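Local coordinates for GARP domain-containing protein (Trypanosoma brucei brucei TREU927, PDB 6XZ6), which is a trypanosome receptor that binds the host complement regulator factor H and increases transmission of the parasite to tsetse flies, at residues N5-C17 / A122-A135. Residues are numbered along the deposited sequence; the frame is centred on the assembly and turned at random.
Sequences NLEAELEQTKALC and AAEHGGNETIKQLA
The side chain of Ile131 fits into the hole formed by Leu6, Glu9, Leu10 and Thr13 on helix 5-17, one of three knobs in the knobs-into-holes packing at this end of an elongated helical bundle. The axes of helix 5-17 and helix 129-135 run parallel, 3° apart and 9.8 Å at closest approach.

Glu9 can be followed outward. Its CB and CG both lie against Ile131 CD1, and the side chain crosses that of the isoleucine at about a right angle. With CG anti to the backbone N and an extended chain beyond it, CD lies near Ile131 CD1 and Gly127 N, in the turn between helices 67-125 and 129-137. There Gly127 N donates to Glu9 OE1 at 3.1 Å, fairly straight at 159°. The donor, on the syn side, stands 33° out of the carboxylate plane. Glu9 OE2 lies beside Gly127 CA (3.5 Å). OE1 also forms a salt bridge with Arg16 of the chain of Complement factor H, so one oxygen joins the interhelical turn to the bound ligand.

Farther along, Leu134 is a second knob, among Leu10, Thr13, Lys14 and Cys17; its CD2 comes within 3.6 Å of Lys14 CG. Cys17 is disulfide-bonded to Cys138. Thr13 is the third knob, among Ala122, Ile131, Leu134 and Ala135, while its OG1 donates to Glu9 O at 2.7 Å, approaching from the carbonyl face opposite Thr13 N.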
loop_
_atom_site.group_PDB
_atom_site.type_symbol
_atom_site.label_atom_id
_atom_site.label_comp_id
_atom_site.label_asym_id
_atom_site.label_seq_id
_atom_site.Cartn_x
_atom_site.Cartn_y
_atom_site.Cartn_z
ATOM N N ASN A 5 -25.488 22.412 -0.446
ATOM C CA ASN A 5 -24.106 22.718 -0.787
ATOM C C ASN A 5 -23.184 22.368 0.370
ATOM O O ASN A 5 -22.097 21.863 0.130
ATOM C CB ASN A 5 -23.947 24.179 -1.164
ATOM C CG ASN A 5 -24.147 24.489 -2.623
ATOM O OD1 ASN A 5 -24.584 23.655 -3.427
ATOM N ND2 ASN A 5 -23.809 25.711 -2.997
ATOM N N LEU A 6 -23.608 22.613 1.617
ATOM C CA LEU A 6 -22.855 22.229 2.826
ATOM C C LEU A 6 -22.889 20.702 3.044
ATOM O O LEU A 6 -21.866 20.131 3.379
ATOM C CB LEU A 6 -23.343 22.983 4.063
ATOM C CG LEU A 6 -22.950 24.481 4.166
ATOM C CD1 LEU A 6 -23.565 25.107 5.385
ATOM C CD2 LEU A 6 -21.442 24.690 4.233
ATOM N N GLU A 7 -24.037 20.039 2.783
ATOM C CA GLU A 7 -24.197 18.574 2.833
ATOM C C GLU A 7 -23.237 17.917 1.791
ATOM O O GLU A 7 -22.566 16.941 2.116
ATOM C CB GLU A 7 -25.653 18.144 2.539
ATOM C CG GLU A 7 -26.729 18.715 3.469
ATOM C CD GLU A 7 -28.189 18.639 3.002
ATOM O OE1 GLU A 7 -28.531 17.681 2.271
ATOM O OE2 GLU A 7 -28.991 19.531 3.372
ATOM N N ALA A 8 -23.163 18.486 0.559
ATOM C CA ALA A 8 -22.293 18.087 -0.545
ATOM C C ALA A 8 -20.831 18.188 -0.115
ATOM O O ALA A 8 -20.088 17.200 -0.181
ATOM C CB ALA A 8 -22.531 18.997 -1.741
ATOM N N GLU A 9 -20.436 19.369 0.370
ATOM C CA GLU A 9 -19.090 19.640 0.818
ATOM C C GLU A 9 -18.678 18.775 2.012
ATOM O O GLU A 9 -17.511 18.415 2.131
ATOM C CB GLU A 9 -18.925 21.140 1.088
ATOM C CG GLU A 9 -17.474 21.518 1.381
ATOM C CD GLU A 9 -17.189 22.943 1.793
ATOM O OE1 GLU A 9 -16.048 23.181 2.247
ATOM O OE2 GLU A 9 -18.092 23.809 1.674
ATOM N N LEU A 10 -19.628 18.421 2.887
ATOM C CA LEU A 10 -19.330 17.556 4.054
ATOM C C LEU A 10 -19.134 16.109 3.587
ATOM O O LEU A 10 -18.214 15.441 4.056
ATOM C CB LEU A 10 -20.414 17.666 5.143
ATOM C CG LEU A 10 -20.226 16.897 6.454
ATOM C CD1 LEU A 10 -18.777 17.080 7.070
ATOM C CD2 LEU A 10 -21.247 17.304 7.420
ATOM N N GLU A 11 -19.960 15.652 2.620
ATOM C CA GLU A 11 -19.852 14.321 2.005
ATOM C C GLU A 11 -18.529 14.204 1.275
ATOM O O GLU A 11 -17.850 13.187 1.431
ATOM C CB GLU A 11 -21.053 13.998 1.075
ATOM C CG GLU A 11 -22.233 13.350 1.793
ATOM C CD GLU A 11 -21.925 12.421 2.970
ATOM O OE1 GLU A 11 -22.232 12.804 4.126
ATOM O OE2 GLU A 11 -21.364 11.321 2.739
ATOM N N GLN A 12 -18.133 15.278 0.545
ATOM C CA GLN A 12 -16.858 15.380 -0.194
ATOM C C GLN A 12 -15.648 15.397 0.729
ATOM O O GLN A 12 -14.643 14.798 0.384
ATOM C CB GLN A 12 -16.809 16.641 -1.078
ATOM C CG GLN A 12 -17.713 16.614 -2.305
ATOM C CD GLN A 12 -17.886 17.982 -2.912
ATOM O OE1 GLN A 12 -17.150 18.951 -2.638
ATOM N NE2 GLN A 12 -18.874 18.079 -3.752
ATOM N N THR A 13 -15.711 16.141 1.851
ATOM C CA THR A 13 -14.588 16.276 2.794
ATOM C C THR A 13 -14.326 14.928 3.492
ATOM O O THR A 13 -13.175 14.562 3.666
ATOM C CB THR A 13 -14.799 17.479 3.741
ATOM O OG1 THR A 13 -14.989 18.637 2.943
ATOM C CG2 THR A 13 -13.606 17.728 4.665
ATOM N N LYS A 14 -15.408 14.178 3.825
ATOM C CA LYS A 14 -15.379 12.853 4.424
ATOM C C LYS A 14 -14.692 11.861 3.476
ATOM O O LYS A 14 -13.880 11.075 3.933
ATOM C CB LYS A 14 -16.814 12.389 4.726
ATOM C CG LYS A 14 -17.373 12.823 6.082
ATOM C CD LYS A 14 -18.837 12.517 6.166
ATOM C CE LYS A 14 -19.400 12.599 7.562
ATOM N NZ LYS A 14 -20.859 12.252 7.594
ATOM N N ALA A 15 -14.996 11.913 2.157
ATOM C CA ALA A 15 -14.408 11.054 1.115
ATOM C C ALA A 15 -12.916 11.287 0.958
ATOM O O ALA A 15 -12.184 10.321 0.823
ATOM C CB ALA A 15 -15.106 11.275 -0.197
ATOM N N LEU A 16 -12.456 12.550 1.012
ATOM C CA LEU A 16 -11.034 12.949 0.983
ATOM C C LEU A 16 -10.303 12.401 2.211
ATOM O O LEU A 16 -9.200 11.893 2.104
ATOM C CB LEU A 16 -10.896 14.497 0.959
ATOM C CG LEU A 16 -11.316 15.258 -0.319
ATOM C CD1 LEU A 16 -11.106 16.720 -0.140
ATOM C CD2 LEU A 16 -10.500 14.824 -1.515
ATOM N N CYS A 17 -10.942 12.492 3.358
ATOM C CA CYS A 17 -10.486 12.043 4.674
ATOM C C CYS A 17 -10.299 10.499 4.713
ATOM O O CYS A 17 -9.272 10.027 5.188
ATOM C CB CYS A 17 -11.475 12.539 5.734
ATOM S SG CYS A 17 -10.913 12.410 7.448
ATOM N N ALA A 122 -9.666 22.626 3.180
ATOM C CA ALA A 122 -10.962 22.447 3.885
ATOM C C ALA A 122 -10.838 22.830 5.394
ATOM O O ALA A 122 -11.789 23.382 5.967
ATOM C CB ALA A 122 -11.464 21.016 3.734
ATOM N N ALA A 123 -9.658 22.585 6.026
ATOM C CA ALA A 123 -9.398 22.969 7.422
ATOM C C ALA A 123 -9.422 24.485 7.616
ATOM O O ALA A 123 -9.961 24.973 8.615
ATOM C CB ALA A 123 -8.059 22.421 7.877
ATOM N N GLU A 124 -8.848 25.223 6.641
ATOM C CA GLU A 124 -8.705 26.682 6.615
ATOM C C GLU A 124 -9.911 27.432 6.019
ATOM O O GLU A 124 -10.251 28.510 6.513
ATOM C CB GLU A 124 -7.461 27.064 5.803
ATOM C CG GLU A 124 -6.145 26.515 6.338
ATOM C CD GLU A 124 -4.978 26.459 5.360
ATOM O OE1 GLU A 124 -5.081 27.012 4.238
ATOM O OE2 GLU A 124 -3.946 25.851 5.729
ATOM N N HIS A 125 -10.513 26.899 4.933
ATOM C CA HIS A 125 -11.579 27.549 4.180
ATOM C C HIS A 125 -12.851 26.694 3.966
ATOM O O HIS A 125 -13.618 26.962 3.036
ATOM C CB HIS A 125 -11.028 28.060 2.828
ATOM C CG HIS A 125 -9.768 28.856 2.946
ATOM N ND1 HIS A 125 -9.750 30.102 3.558
ATOM C CD2 HIS A 125 -8.510 28.542 2.558
ATOM C CE1 HIS A 125 -8.487 30.507 3.524
ATOM N NE2 HIS A 125 -7.702 29.608 2.925
ATOM N N GLY A 126 -13.092 25.717 4.834
ATOM C CA GLY A 126 -14.289 24.880 4.762
ATOM C C GLY A 126 -15.515 25.725 4.989
ATOM O O GLY A 126 -15.444 26.721 5.718
ATOM N N GLY A 127 -16.618 25.353 4.336
ATOM C CA GLY A 127 -17.884 26.091 4.348
ATOM C C GLY A 127 -18.569 26.284 5.683
ATOM O O GLY A 127 -19.263 27.286 5.871
ATOM N N ASN A 128 -18.369 25.328 6.607
ATOM C CA ASN A 128 -18.991 25.210 7.940
ATOM C C ASN A 128 -17.871 24.995 8.929
ATOM O O ASN A 128 -16.747 24.655 8.535
ATOM C CB ASN A 128 -19.818 23.910 7.976
ATOM C CG ASN A 128 -21.213 24.025 8.433
ATOM O OD1 ASN A 128 -21.677 25.079 8.895
ATOM N ND2 ASN A 128 -21.917 22.904 8.329
ATOM N N GLU A 129 -18.200 25.091 10.234
ATOM C CA GLU A 129 -17.220 24.846 11.274
ATOM C C GLU A 129 -17.106 23.314 11.497
ATOM O O GLU A 129 -16.065 22.845 11.966
ATOM C CB GLU A 129 -17.572 25.688 12.506
ATOM C CG GLU A 129 -16.428 26.095 13.419
ATOM C CD GLU A 129 -15.126 26.595 12.830
ATOM O OE1 GLU A 129 -14.095 25.893 12.981
ATOM O OE2 GLU A 129 -15.152 27.670 12.187
ATOM N N THR A 130 -18.142 22.537 11.070
ATOM C CA THR A 130 -18.190 21.062 11.081
ATOM C C THR A 130 -17.194 20.517 10.031
ATOM O O THR A 130 -16.383 19.648 10.341
ATOM C CB THR A 130 -19.605 20.582 10.752
ATOM O OG1 THR A 130 -20.519 21.127 11.690
ATOM C CG2 THR A 130 -19.728 19.064 10.718
ATOM N N ILE A 131 -17.266 21.036 8.790
ATOM C CA ILE A 131 -16.367 20.697 7.673
ATOM C C ILE A 131 -14.901 21.031 8.038
ATOM O O ILE A 131 -14.038 20.180 7.851
ATOM C CB ILE A 131 -16.840 21.375 6.350
ATOM C CG1 ILE A 131 -18.280 20.922 5.984
ATOM C CG2 ILE A 131 -15.852 21.122 5.198
ATOM C CD1 ILE A 131 -19.072 21.860 5.045
ATOM N N LYS A 132 -14.634 22.240 8.598
ATOM C CA LYS A 132 -13.298 22.690 9.039
ATOM C C LYS A 132 -12.809 21.793 10.169
ATOM O O LYS A 132 -11.608 21.497 10.220
ATOM C CB LYS A 132 -13.321 24.129 9.569
ATOM C CG LYS A 132 -13.303 25.211 8.535
ATOM C CD LYS A 132 -13.251 26.562 9.248
ATOM C CE LYS A 132 -13.467 27.714 8.289
ATOM N NZ LYS A 132 -14.038 28.901 8.984
ATOM N N GLN A 133 -13.748 21.352 11.067
ATOM C CA GLN A 133 -13.392 20.489 12.200
ATOM C C GLN A 133 -13.021 19.084 11.765
ATOM O O GLN A 133 -12.062 18.528 12.304
ATOM C CB GLN A 133 -14.498 20.443 13.242
ATOM C CG GLN A 133 -14.104 19.691 14.489
ATOM C CD GLN A 133 -15.295 19.302 15.272
ATOM O OE1 GLN A 133 -16.048 18.397 14.910
ATOM N NE2 GLN A 133 -15.490 19.994 16.352
ATOM N N LEU A 134 -13.773 18.515 10.794
ATOM C CA LEU A 134 -13.525 17.174 10.257
ATOM C C LEU A 134 -12.156 17.107 9.574
ATOM O O LEU A 134 -11.395 16.183 9.852
ATOM C CB LEU A 134 -14.663 16.730 9.319
ATOM C CG LEU A 134 -14.345 15.570 8.377
ATOM C CD1 LEU A 134 -14.418 14.241 9.074
ATOM C CD2 LEU A 134 -15.259 15.569 7.198
ATOM N N ALA A 135 -11.837 18.113 8.716
ATOM C CA ALA A 135 -10.571 18.224 7.992
ATOM C C ALA A 135 -9.367 18.497 8.933
ATOM O O ALA A 135 -8.269 18.010 8.650
ATOM C CB ALA A 135 -10.673 19.297 6.939
#